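Local coordinates for putative uncharacterized protein (Cricetid herpesvirus 2, PDB 4ZKQ) that binds chemokines as a viral decoy receptor, probably keeping them from the host's own receptors during rodent gammaherpesvirus infection, at residues Ser18-Thr23 with Arg186-Glu191; Ile55-Leu60 with Leu179-Asp184; Val308-Trp313 with Leu381-Gly386; Cys326-Pro331 with Pro340-Ser345. All coordinates share one frame; numbering follows the deposited sequence.

How the interactions relate
Interactions 1 and 2 form one neighbourhood, interactions 3 and 4 another, their centres about 9 Å and about 10 Å apart respectively. Interaction 1, partly buried, is a loop held to a turn by charged and hydroxyl side chains; it touches interaction 2, a buried parallel strand pair, where T23 pairs with Y57 through the backbone. Interactions 3 and 4 share a sheet: strand 308-315 pairs with 378-384 in interaction 3 and, on its other side, with 324-330, which in turn carries 341-342 in interaction 4. The touching residues of interaction 3 are all buried, with ladder bonds and a water-centred polar patch, whereas the hairpin of interaction 4 mixes apolar packing with arginines, R342 being exposed.

Interaction 1 (Ser18-Thr23 with Arg186-Glu191); sequences SSRLLT and REEGLE
The carboxylate oxygen OE2 of E188 is gripped by two nitrogens of R20, side-on: NE at 3.0 Å and NH2 at 2.8 Å from it. It lies near the guanidinium plane, but the carboxylate is turned 84° against that plane, and both nitrogens reach OE2 from the same face. The other oxygen, OE1, takes the hydroxyl proton of S18, with OG 2.7 Å from E188 OE1. S18 OG also accepts from R20 N, an ST turn that ties the serine to the arginine's own backbone. E188 closes the grip through its backbone, E188 N donating to R20 O at 2.9 Å, in the middle of the type I turn R186-G189. Further along, R186 runs extended from CG to NE across L21 O, and its NE gives a bond of 2.9 Å to T23 OG1. On the apolar side L22 settles over G189, with CG 3.4 Å from G189 O. The contact thus holds the loop before strand 23-26 to the turn leading into strand 190-195: L22 and G189 bond by backbone to strand 206-223, while L22 and L190 pack on P59 and W180 of strands 54-59 and 175-181.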
loop_
_atom_site.group_PDB
_atom_site.type_symbol
_atom_site.label_atom_id
_atom_site.label_comp_id
_atom_site.label_asym_id
_atom_site.label_seq_id
_atom_site.Cartn_x
_atom_site.Cartn_y
_atom_site.Cartn_z
ATOM N N SER A 18 8.706 13.327 15.559
ATOM C CA SER A 18 7.480 12.935 16.247
ATOM C C SER A 18 7.486 11.450 16.566
ATOM O O SER A 18 7.946 10.640 15.763
ATOM C CB SER A 18 6.245 13.255 15.414
ATOM O OG SER A 18 5.094 12.711 16.043
ATOM N N SER A 19 6.973 11.103 17.743
ATOM C CA SER A 19 6.892 9.709 18.184
ATOM C C SER A 19 5.496 9.143 17.949
ATOM O O SER A 19 5.200 8.017 18.365
ATOM C CB SER A 19 7.243 9.604 19.671
ATOM O OG SER A 19 6.355 10.409 20.434
ATOM N N ARG A 20 4.644 9.928 17.288
ATOM C CA ARG A 20 3.233 9.585 17.127
ATOM C C ARG A 20 2.839 9.457 15.641
ATOM O O ARG A 20 1.696 9.714 15.258
ATOM C CB ARG A 20 2.364 10.631 17.846
ATOM C CG ARG A 20 2.460 10.561 19.378
ATOM C CD ARG A 20 1.804 11.761 20.079
ATOM N NE ARG A 20 2.341 13.020 19.579
ATOM C CZ ARG A 20 3.592 13.434 19.765
ATOM N NH1 ARG A 20 4.459 12.707 20.460
ATOM N NH2 ARG A 20 3.979 14.589 19.251
ATOM N N LEU A 21 3.791 9.029 14.821
ATOM C CA LEU A 21 3.572 8.817 13.389
ATOM C C LEU A 21 3.247 7.355 13.078
ATOM O O LEU A 21 3.341 6.494 13.950
ATOM C CB LEU A 21 4.813 9.247 12.609
ATOM C CG LEU A 21 5.273 10.682 12.863
ATOM C CD1 LEU A 21 6.516 10.963 12.048
ATOM C CD2 LEU A 21 4.172 11.687 12.528
ATOM N N LEU A 22 2.865 7.076 11.835
ATOM C CA LEU A 22 2.666 5.700 11.398
ATOM C C LEU A 22 3.957 4.924 11.558
ATOM O O LEU A 22 5.039 5.489 11.422
ATOM C CB LEU A 22 2.221 5.630 9.931
ATOM C CG LEU A 22 1.003 6.451 9.508
ATOM C CD1 LEU A 22 0.818 6.341 8.011
ATOM C CD2 LEU A 22 -0.253 6.000 10.229
ATOM N N THR A 23 3.840 3.630 11.837
ATOM C CA THR A 23 5.006 2.753 11.877
ATOM C C THR A 23 4.654 1.446 11.191
ATOM O O THR A 23 3.478 1.152 10.957
ATOM C CB THR A 23 5.482 2.470 13.324
ATOM O OG1 THR A 23 4.444 1.811 14.055
ATOM C CG2 THR A 23 5.859 3.764 14.044
ATOM N N ARG A 186 -0.735 6.533 17.446
ATOM C CA ARG A 186 -0.074 7.182 16.310
ATOM C C ARG A 186 -0.951 8.258 15.670
ATOM O O ARG A 186 -1.166 8.266 14.459
ATOM C CB ARG A 186 0.313 6.127 15.276
ATOM C CG ARG A 186 1.174 5.025 15.869
ATOM C CD ARG A 186 1.319 3.852 14.919
ATOM N NE ARG A 186 2.120 2.767 15.482
ATOM C CZ ARG A 186 1.677 1.906 16.391
ATOM N NH1 ARG A 186 0.443 2.013 16.859
ATOM N NH2 ARG A 186 2.465 0.936 16.833
ATOM N N GLU A 187 -1.430 9.187 16.493
ATOM C CA GLU A 187 -2.458 10.133 16.071
ATOM C C GLU A 187 -1.979 11.178 15.058
ATOM O O GLU A 187 -2.797 11.808 14.390
ATOM C CB GLU A 187 -3.042 10.833 17.308
ATOM C CG GLU A 187 -2.045 11.679 18.067
ATOM C CD GLU A 187 -2.552 12.095 19.444
ATOM O OE1 GLU A 187 -3.606 11.587 19.883
ATOM O OE2 GLU A 187 -1.888 12.928 20.085
ATOM N N GLU A 188 -0.667 11.364 14.934
ATOM C CA GLU A 188 -0.119 12.278 13.938
ATOM C C GLU A 188 0.205 11.579 12.602
ATOM O O GLU A 188 0.597 12.231 11.629
ATOM C CB GLU A 188 1.131 12.972 14.502
ATOM C CG GLU A 188 0.795 13.956 15.636
ATOM C CD GLU A 188 2.008 14.538 16.351
ATOM O OE1 GLU A 188 3.132 14.491 15.808
ATOM O OE2 GLU A 188 1.827 15.053 17.480
ATOM N N GLY A 189 -0.009 10.267 12.544
ATOM C CA GLY A 189 0.333 9.477 11.370
ATOM C C GLY A 189 -0.611 9.678 10.196
ATOM O O GLY A 189 -0.192 9.609 9.043
ATOM N N LEU A 190 -1.886 9.901 10.499
ATOM C CA LEU A 190 -2.878 10.288 9.506
ATOM C C LEU A 190 -3.606 11.523 10.004
ATOM O O LEU A 190 -4.195 11.507 11.081
ATOM C CB LEU A 190 -3.883 9.166 9.240
ATOM C CG LEU A 190 -4.945 9.392 8.147
ATOM C CD1 LEU A 190 -5.369 8.056 7.556
ATOM C CD2 LEU A 190 -6.174 10.110 8.685
ATOM N N GLU A 191 -3.552 12.586 9.215
ATOM C CA GLU A 191 -4.313 13.802 9.489
ATOM C C GLU A 191 -5.223 14.061 8.295
ATOM O O GLU A 191 -4.783 13.944 7.152
ATOM C CB GLU A 191 -3.378 14.993 9.724
ATOM C CG GLU A 191 -2.375 14.821 10.871
ATOM C CD GLU A 191 -2.985 14.988 12.256
ATOM O OE1 GLU A 191 -4.227 15.003 12.383
ATOM O OE2 GLU A 191 -2.207 15.108 13.229
#

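Interaction 2 (Ile55-Leu60 with Leu179-Asp184); sequences ITYGPL and LWKAND
G58 and W180 pair in the parallel bridge between strands 54-59 and 175-181, neighbours in a mixed sheet of otherwise antiparallel connections. The indole of W180 is turned across the neighbouring strand at G58, its CG anti to its own carbonyl carbon (chi1 -51°), and the ring lies against the glycine where G58 has no side chain: CZ3 comes within 3.9 Å of G58 CA. The same ring presents its edge to P59 O, 3.5 Å from CE3, while the proline ring crosses it obliquely. At the indole nitrogen, NE1 is hydrogen-bonded to S178 OG, and L73 and P74 of strand 68-74 pack on the ring as well. Beyond it L60 sets CB against W180 CB and continues the apolar surface toward I161 and A71.

On the opposite face I55 lies alongside L179, I55 CD1 meeting L179 CB at 4.0 Å. The hydroxyl of Y57 is hydrogen-bonded to D25. D184, returning from the type II turn K181-D184, drops its CB into the angle between G58 O and P59 CA, and its OD1 is salt-bridged to R186.

The backbone bonds step along the pair from T56 O to K181 O. The last acceptor serves two donors from opposite faces of its carbonyl plane: D184 N, which closes the turn, and L60 N, 2.9 Å from K181 O and lying 67° out of that plane.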
loop_
_atom_site.group_PDB
_atom_site.type_symbol
_atom_site.label_atom_id
_atom_site.label_comp_id
_atom_site.label_asym_id
_atom_site.label_seq_id
_atom_site.Cartn_x
_atom_site.Cartn_y
_atom_site.Cartn_z
ATOM N N ILE A 55 2.886 -4.906 7.869
ATOM C CA ILE A 55 1.741 -4.195 8.415
ATOM C C ILE A 55 2.113 -2.792 8.902
ATOM O O ILE A 55 3.148 -2.584 9.529
ATOM C CB ILE A 55 1.085 -4.997 9.549
ATOM C CG1 ILE A 55 -0.245 -4.349 9.957
ATOM C CG2 ILE A 55 2.032 -5.151 10.736
ATOM C CD1 ILE A 55 -1.123 -5.265 10.774
ATOM N N THR A 56 1.253 -1.838 8.566
ATOM C CA THR A 56 1.404 -0.449 8.971
ATOM C C THR A 56 0.321 -0.151 9.991
ATOM O O THR A 56 -0.828 -0.535 9.796
ATOM C CB THR A 56 1.286 0.507 7.772
ATOM O OG1 THR A 56 2.428 0.348 6.916
ATOM C CG2 THR A 56 1.200 1.982 8.219
ATOM N N TYR A 57 0.697 0.495 11.092
ATOM C CA TYR A 57 -0.247 0.855 12.142
ATOM C C TYR A 57 -0.602 2.339 12.050
ATOM O O TYR A 57 0.262 3.175 11.779
ATOM C CB TYR A 57 0.336 0.552 13.523
ATOM C CG TYR A 57 0.859 -0.847 13.688
ATOM C CD1 TYR A 57 0.007 -1.891 14.032
ATOM C CD2 TYR A 57 2.208 -1.131 13.512
ATOM C CE1 TYR A 57 0.485 -3.179 14.188
ATOM C CE2 TYR A 57 2.691 -2.415 13.665
ATOM C CZ TYR A 57 1.826 -3.434 14.004
ATOM O OH TYR A 57 2.305 -4.716 14.166
ATOM N N GLY A 58 -1.869 2.667 12.267
ATOM C CA GLY A 58 -2.289 4.060 12.253
ATOM C C GLY A 58 -3.609 4.302 12.959
ATOM O O GLY A 58 -4.232 3.374 13.465
ATOM N N PRO A 59 -4.035 5.571 13.016
ATOM C CA PRO A 59 -5.272 5.972 13.680
ATOM C C PRO A 59 -6.472 5.948 12.742
ATOM O O PRO A 59 -6.376 6.460 11.628
ATOM C CB PRO A 59 -4.966 7.408 14.119
ATOM C CG PRO A 59 -4.112 7.930 13.009
ATOM C CD PRO A 59 -3.297 6.738 12.505
ATOM N N LEU A 60 -7.584 5.384 13.200
ATOM C CA LEU A 60 -8.842 5.464 12.468
ATOM C C LEU A 60 -9.546 6.765 12.828
ATOM O O LEU A 60 -9.959 6.947 13.970
ATOM C CB LEU A 60 -9.737 4.271 12.795
ATOM C CG LEU A 60 -11.095 4.222 12.084
ATOM C CD1 LEU A 60 -10.947 4.270 10.562
ATOM C CD2 LEU A 60 -11.825 2.970 12.508
ATOM N N LEU A 179 -3.494 -1.462 9.652
ATOM C CA LEU A 179 -4.438 -1.603 10.749
ATOM C C LEU A 179 -4.696 -0.241 11.364
ATOM O O LEU A 179 -3.803 0.360 11.958
ATOM C CB LEU A 179 -3.919 -2.594 11.792
ATOM C CG LEU A 179 -4.902 -2.978 12.903
ATOM C CD1 LEU A 179 -6.154 -3.596 12.311
ATOM C CD2 LEU A 179 -4.225 -3.951 13.858
ATOM N N TRP A 180 -5.927 0.236 11.188
ATOM C CA TRP A 180 -6.344 1.564 11.619
ATOM C C TRP A 180 -7.242 1.406 12.831
ATOM O O TRP A 180 -8.353 0.907 12.711
ATOM C CB TRP A 180 -7.082 2.299 10.494
ATOM C CG TRP A 180 -6.315 2.271 9.236
ATOM C CD1 TRP A 180 -6.406 1.342 8.243
ATOM C CD2 TRP A 180 -5.296 3.187 8.839
ATOM N NE1 TRP A 180 -5.509 1.626 7.244
ATOM C CE2 TRP A 180 -4.814 2.761 7.586
ATOM C CE3 TRP A 180 -4.743 4.337 9.419
ATOM C CZ2 TRP A 180 -3.811 3.430 6.903
ATOM C CZ3 TRP A 180 -3.750 5.007 8.738
ATOM C CH2 TRP A 180 -3.291 4.550 7.495
ATOM N N LYS A 181 -6.738 1.806 13.996
ATOM C CA LYS A 181 -7.476 1.658 15.247
ATOM C C LYS A 181 -7.976 2.995 15.765
ATOM O O LYS A 181 -7.282 4.011 15.686
ATOM C CB LYS A 181 -6.607 1.002 16.323
ATOM C CG LYS A 181 -6.130 -0.388 15.985
ATOM C CD LYS A 181 -5.514 -1.052 17.208
ATOM C CE LYS A 181 -4.562 -2.161 16.815
ATOM N NZ LYS A 181 -3.176 -1.665 16.560
ATOM N N ALA A 182 -9.192 2.994 16.290
ATOM C CA ALA A 182 -9.713 4.175 16.945
ATOM C C ALA A 182 -8.849 4.428 18.181
ATOM O O ALA A 182 -8.534 3.499 18.920
ATOM C CB ALA A 182 -11.168 3.993 17.326
ATOM N N ASN A 183 -8.457 5.677 18.380
ATOM C CA ASN A 183 -7.594 6.048 19.505
ATOM C C ASN A 183 -6.234 5.340 19.503
ATOM O O ASN A 183 -5.627 5.152 20.556
ATOM C CB ASN A 183 -8.309 5.776 20.831
ATOM C CG ASN A 183 -9.522 6.669 21.028
ATOM O OD1 ASN A 183 -9.494 7.847 20.682
ATOM N ND2 ASN A 183 -10.590 6.111 21.582
ATOM N N ASP A 184 -5.754 4.959 18.325
ATOM C CA ASP A 184 -4.374 4.514 18.188
ATOM C C ASP A 184 -3.453 5.626 18.681
ATOM O O ASP A 184 -3.769 6.809 18.539
ATOM C CB ASP A 184 -4.047 4.170 16.736
ATOM C CG ASP A 184 -2.808 3.325 16.615
ATOM O OD1 ASP A 184 -1.703 3.898 16.520
ATOM O OD2 ASP A 184 -2.939 2.087 16.626
HETATM O O HOH W 1 -8.368 7.759 16.143
#

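Interaction 3 (Val308-Trp313 with Leu381-Gly386); sequences VLASVW and LKMESG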
loop_
_atom_site.group_PDB
_atom_site.type_symbol
_atom_site.label_atom_id
_atom_site.label_comp_id
_atom_site.label_asym_id
_atom_site.label_seq_id
_atom_site.Cartn_x
_atom_site.Cartn_y
_atom_site.Cartn_z
ATOM N N VAL A 308 13.332 -8.610 6.389
ATOM C CA VAL A 308 13.346 -7.567 5.381
ATOM C C VAL A 308 12.421 -8.010 4.257
ATOM O O VAL A 308 12.441 -9.180 3.857
ATOM C CB VAL A 308 14.779 -7.310 4.853
ATOM C CG1 VAL A 308 14.770 -6.640 3.465
ATOM C CG2 VAL A 308 15.568 -6.480 5.854
ATOM N N LEU A 309 11.589 -7.087 3.782
ATOM C CA LEU A 309 10.706 -7.341 2.657
ATOM C C LEU A 309 11.311 -6.700 1.424
ATOM O O LEU A 309 11.684 -5.528 1.454
ATOM C CB LEU A 309 9.306 -6.784 2.907
ATOM C CG LEU A 309 8.286 -7.005 1.792
ATOM C CD1 LEU A 309 7.918 -8.477 1.660
ATOM C CD2 LEU A 309 7.041 -6.170 2.030
ATOM N N ALA A 310 11.428 -7.478 0.354
ATOM C CA ALA A 310 11.945 -6.966 -0.905
ATOM C C ALA A 310 10.843 -7.017 -1.950
ATOM O O ALA A 310 10.251 -8.070 -2.178
ATOM C CB ALA A 310 13.170 -7.768 -1.358
ATOM N N SER A 311 10.545 -5.865 -2.552
ATOM C CA SER A 311 9.562 -5.778 -3.623
ATOM C C SER A 311 10.275 -5.299 -4.870
ATOM O O SER A 311 11.017 -4.326 -4.813
ATOM C CB SER A 311 8.428 -4.810 -3.271
ATOM O OG SER A 311 7.897 -5.063 -1.986
ATOM N N VAL A 312 10.044 -5.968 -5.993
ATOM C CA VAL A 312 10.648 -5.542 -7.249
ATOM C C VAL A 312 9.609 -5.598 -8.346
ATOM O O VAL A 312 8.814 -6.536 -8.418
ATOM C CB VAL A 312 11.873 -6.410 -7.621
ATOM C CG1 VAL A 312 11.489 -7.874 -7.758
ATOM C CG2 VAL A 312 12.544 -5.894 -8.900
ATOM N N TRP A 313 9.597 -4.577 -9.192
ATOM C CA TRP A 313 8.741 -4.619 -10.358
ATOM C C TRP A 313 9.397 -3.917 -11.526
ATOM O O TRP A 313 10.330 -3.140 -11.347
ATOM C CB TRP A 313 7.374 -4.002 -10.051
ATOM C CG TRP A 313 7.387 -2.552 -9.729
ATOM C CD1 TRP A 313 7.516 -1.987 -8.492
ATOM C CD2 TRP A 313 7.245 -1.470 -10.650
ATOM N NE1 TRP A 313 7.460 -0.619 -8.588
ATOM C CE2 TRP A 313 7.294 -0.275 -9.907
ATOM C CE3 TRP A 313 7.075 -1.394 -12.038
ATOM C CZ2 TRP A 313 7.189 0.977 -10.498
ATOM C CZ3 TRP A 313 6.969 -0.150 -12.625
ATOM C CH2 TRP A 313 7.026 1.018 -11.858
ATOM N N LEU A 381 13.392 -1.561 -7.294
ATOM C CA LEU A 381 13.594 -2.482 -6.184
ATOM C C LEU A 381 13.485 -1.721 -4.883
ATOM O O LEU A 381 14.188 -0.734 -4.683
ATOM C CB LEU A 381 14.967 -3.156 -6.278
ATOM C CG LEU A 381 15.406 -3.977 -5.063
ATOM C CD1 LEU A 381 14.507 -5.202 -4.898
ATOM C CD2 LEU A 381 16.865 -4.381 -5.192
ATOM N N LYS A 382 12.605 -2.178 -4.002
ATOM C CA LYS A 382 12.539 -1.628 -2.659
ATOM C C LYS A 382 12.818 -2.734 -1.656
ATOM O O LYS A 382 12.327 -3.851 -1.789
ATOM C CB LYS A 382 11.180 -0.987 -2.380
ATOM C CG LYS A 382 11.090 -0.382 -0.981
ATOM C CD LYS A 382 9.868 0.502 -0.794
ATOM C CE LYS A 382 8.585 -0.292 -0.862
ATOM N NZ LYS A 382 7.412 0.534 -0.455
ATOM N N MET A 383 13.634 -2.402 -0.667
ATOM C CA MET A 383 13.964 -3.309 0.419
ATOM C C MET A 383 13.757 -2.538 1.713
ATOM O O MET A 383 14.232 -1.411 1.849
ATOM C CB MET A 383 15.399 -3.819 0.288
ATOM C CG MET A 383 15.655 -4.605 -0.996
ATOM S SD MET A 383 17.318 -5.294 -1.115
ATOM C CE MET A 383 17.292 -6.506 0.206
ATOM N N GLU A 384 13.022 -3.126 2.650
ATOM C CA GLU A 384 12.631 -2.409 3.857
ATOM C C GLU A 384 12.566 -3.309 5.080
ATOM O O GLU A 384 12.165 -4.473 5.002
ATOM C CB GLU A 384 11.269 -1.736 3.659
ATOM C CG GLU A 384 10.164 -2.701 3.266
ATOM C CD GLU A 384 8.883 -2.005 2.845
ATOM O OE1 GLU A 384 8.506 -1.011 3.491
ATOM O OE2 GLU A 384 8.248 -2.461 1.869
ATOM N N SER A 385 12.970 -2.737 6.206
ATOM C CA SER A 385 12.724 -3.303 7.516
ATOM C C SER A 385 11.596 -2.512 8.146
ATOM O O SER A 385 10.890 -1.783 7.458
ATOM C CB SER A 385 13.979 -3.232 8.379
ATOM O OG SER A 385 14.364 -1.884 8.559
ATOM N N GLY A 386 11.441 -2.642 9.455
ATOM C CA GLY A 386 10.461 -1.856 10.179
ATOM C C GLY A 386 10.838 -0.393 10.307
ATOM O O GLY A 386 9.964 0.460 10.468
HETATM O O HOH W 2 9.481 -3.870 -0.046
#
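S311 and K382 face each other in a hydrogen-bonded pair, with S311 N 2.8 Å from K382 O and K382 N 2.8 Å from S311 O. L309 and E384 form the next such pair, with L309 N 2.9 Å from E384 O. Between them A310 and M383 sit in a non-hydrogen-bonded pair, where the A310 CB methyl rests against M383 CG at 4.0 Å. On that face M383 bends at its last torsion and carries CE toward V308 CG1, while L381 leans across so that CD1 meets V312 CB. The strands run antiparallel, their axes 171° apart, as inner members of a larger mixed sheet: strand 308-315 has 324-330 on its other side, and strand 378-384 has 388-395.

The other face is polar as well as apolar. E384 starts with CG between its own N and carbonyl carbon (chi1 57°) and runs extended beside L309, with OE2 3.9 Å from L309 CD2. A water lies 2.7 Å from E384 OE2 and 2.8 Å from S311 OG, linking the two strands. K382 NZ is only a long 3.9 Å from E384 OE2; its hydrogen bonds go to I79 and T80. E384 OE1 is positioned by a salt bridge to K54 and a bond from Q24. Outside the apolar face, L352 packs on A310 and L381, and F300 on V308 and M383.

Interaction 4 (Cys326-Pro331 with Pro340-Ser345); sequences CAFVIP and PRRIMS
V329 and R341 form the hydrogen-bonded pair of this beta hairpin: R341 N is 2.7 Å from V329 O, and V329 N is 2.8 Å from R341 O. A third backbone bond, from I343 N to A327 O, continues past the short strand 341-342, and a water accepts from both A327 N and M344 N just beyond. The C326-C347 disulfide adds a covalent tie between strand 324-330 and the chain just past S345.

The apolar contacts split between the two faces. I343 sends CD1 between A327 CB and V329 CG2, 3.8 Å from each, and also touches L309 of the adjoining strand. On the other face P340 fits its CB against F328 CB and lies alongside I330, whose CG1 is 4.0 Å from P340 CB.

Two arginines use their carbon chains or flat faces instead of forming a salt bridge across the pair. R342 runs beside F328, with R342 CG 3.7 Å from F328 CE2, its guanidinium turned 78° to the ring plane. R341 is bent at chi2 (-80°) and chi3, which folds its guanidinium back so that P331 CG sits over one face, 3.5 Å from NH1.

The guanidinium nitrogens of R341 donate to the carbonyls of R335, R336 and V339, so the buried charge is met by backbone oxygens of the hairpin's connecting loop. Their dipoles would stabilise the buried positive charge, and the bonds probably help fix the loop's course.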
loop_
_atom_site.group_PDB
_atom_site.type_symbol
_atom_site.label_atom_id
_atom_site.label_comp_id
_atom_site.label_asym_id
_atom_site.label_seq_id
_atom_site.Cartn_x
_atom_site.Cartn_y
_atom_site.Cartn_z
ATOM N N CYS A 326 7.548 -9.122 -8.412
ATOM C CA CYS A 326 7.841 -10.218 -7.503
ATOM C C CYS A 326 8.134 -9.630 -6.132
ATOM O O CYS A 326 8.472 -8.448 -6.020
ATOM C CB CYS A 326 9.033 -11.043 -7.997
ATOM S SG CYS A 326 8.869 -11.587 -9.710
ATOM N N ALA A 327 8.005 -10.449 -5.093
ATOM C CA ALA A 327 8.359 -10.016 -3.749
ATOM C C ALA A 327 9.013 -11.158 -2.986
ATOM O O ALA A 327 8.733 -12.323 -3.256
ATOM C CB ALA A 327 7.135 -9.503 -3.014
ATOM N N PHE A 328 9.899 -10.804 -2.060
ATOM C CA PHE A 328 10.669 -11.772 -1.291
ATOM C C PHE A 328 10.684 -11.386 0.169
ATOM O O PHE A 328 10.864 -10.213 0.493
ATOM C CB PHE A 328 12.108 -11.858 -1.799
ATOM C CG PHE A 328 12.212 -12.086 -3.262
ATOM C CD1 PHE A 328 12.176 -11.017 -4.141
ATOM C CD2 PHE A 328 12.339 -13.368 -3.768
ATOM C CE1 PHE A 328 12.266 -11.221 -5.497
ATOM C CE2 PHE A 328 12.433 -13.577 -5.121
ATOM C CZ PHE A 328 12.397 -12.500 -5.989
ATOM N N VAL A 329 10.491 -12.368 1.043
ATOM C CA VAL A 329 10.687 -12.170 2.474
ATOM C C VAL A 329 12.064 -12.693 2.855
ATOM O O VAL A 329 12.417 -13.819 2.512
ATOM C CB VAL A 329 9.623 -12.891 3.326
ATOM C CG1 VAL A 329 9.676 -12.387 4.765
ATOM C CG2 VAL A 329 8.244 -12.688 2.749
ATOM N N ILE A 330 12.831 -11.876 3.565
ATOM C CA ILE A 330 14.196 -12.224 3.923
ATOM C C ILE A 330 14.353 -12.160 5.432
ATOM O O ILE A 330 14.591 -11.087 5.989
ATOM C CB ILE A 330 15.230 -11.290 3.264
ATOM C CG1 ILE A 330 14.912 -11.089 1.778
ATOM C CG2 ILE A 330 16.632 -11.856 3.455
ATOM C CD1 ILE A 330 15.820 -10.103 1.080
ATOM N N PRO A 331 14.200 -13.307 6.108
ATOM C CA PRO A 331 14.392 -13.288 7.560
ATOM C C PRO A 331 15.845 -12.999 7.909
ATOM O O PRO A 331 16.726 -13.269 7.087
ATOM C CB PRO A 331 13.983 -14.699 7.988
ATOM C CG PRO A 331 14.261 -15.539 6.801
ATOM C CD PRO A 331 13.980 -14.672 5.601
ATOM N N PRO A 340 16.490 -15.162 0.695
ATOM C CA PRO A 340 15.167 -14.693 0.264
ATOM C C PRO A 340 14.166 -15.810 0.001
ATOM O O PRO A 340 14.495 -16.813 -0.635
ATOM C CB PRO A 340 15.469 -13.928 -1.035
ATOM C CG PRO A 340 16.878 -13.516 -0.919
ATOM C CD PRO A 340 17.556 -14.643 -0.182
ATOM N N ARG A 341 12.956 -15.626 0.524
ATOM C CA ARG A 341 11.826 -16.504 0.251
ATOM C C ARG A 341 10.885 -15.821 -0.727
ATOM O O ARG A 341 10.294 -14.799 -0.403
ATOM C CB ARG A 341 11.056 -16.835 1.535
ATOM C CG ARG A 341 11.895 -17.002 2.807
ATOM C CD ARG A 341 12.523 -18.358 2.866
ATOM N NE ARG A 341 12.659 -18.834 4.243
ATOM C CZ ARG A 341 13.753 -18.726 4.994
ATOM N NH1 ARG A 341 14.850 -18.136 4.537
ATOM N NH2 ARG A 341 13.748 -19.219 6.222
ATOM N N ARG A 342 10.739 -16.391 -1.914
ATOM C CA ARG A 342 9.822 -15.867 -2.910
ATOM C C ARG A 342 8.387 -16.012 -2.424
ATOM O O ARG A 342 8.016 -17.048 -1.865
ATOM C CB ARG A 342 10.022 -16.603 -4.228
ATOM C CG ARG A 342 9.555 -15.858 -5.459
ATOM C CD ARG A 342 9.842 -16.680 -6.713
ATOM N NE ARG A 342 11.246 -17.082 -6.795
ATOM C CZ ARG A 342 11.740 -17.917 -7.704
ATOM N NH1 ARG A 342 10.949 -18.455 -8.624
ATOM N NH2 ARG A 342 13.032 -18.217 -7.692
ATOM N N ILE A 343 7.578 -14.978 -2.622
ATOM C CA ILE A 343 6.219 -15.002 -2.098
ATOM C C ILE A 343 5.274 -15.740 -3.043
ATOM O O ILE A 343 4.473 -16.574 -2.602
ATOM C CB ILE A 343 5.708 -13.583 -1.814
ATOM C CG1 ILE A 343 6.410 -13.047 -0.566
ATOM C CG2 ILE A 343 4.204 -13.600 -1.599
ATOM C CD1 ILE A 343 6.009 -11.650 -0.148
ATOM N N MET A 344 5.358 -15.463 -4.340
ATOM C CA MET A 344 4.566 -16.277 -5.264
ATOM C C MET A 344 5.384 -17.423 -5.837
ATOM O O MET A 344 6.598 -17.487 -5.643
ATOM C CB MET A 344 3.983 -15.440 -6.388
ATOM C CG MET A 344 2.722 -14.694 -5.978
ATOM S SD MET A 344 1.781 -13.974 -7.345
ATOM C CE MET A 344 0.160 -13.827 -6.580
ATOM N N SER A 345 4.707 -18.321 -6.545
ATOM C CA SER A 345 5.315 -19.565 -7.021
ATOM C C SER A 345 6.606 -19.325 -7.808
ATOM O O SER A 345 7.642 -19.922 -7.509
ATOM C CB SER A 345 4.314 -20.341 -7.888
ATOM O OG SER A 345 4.912 -21.489 -8.450
HETATM O O HOH W 3 6.461 -12.822 -5.675
#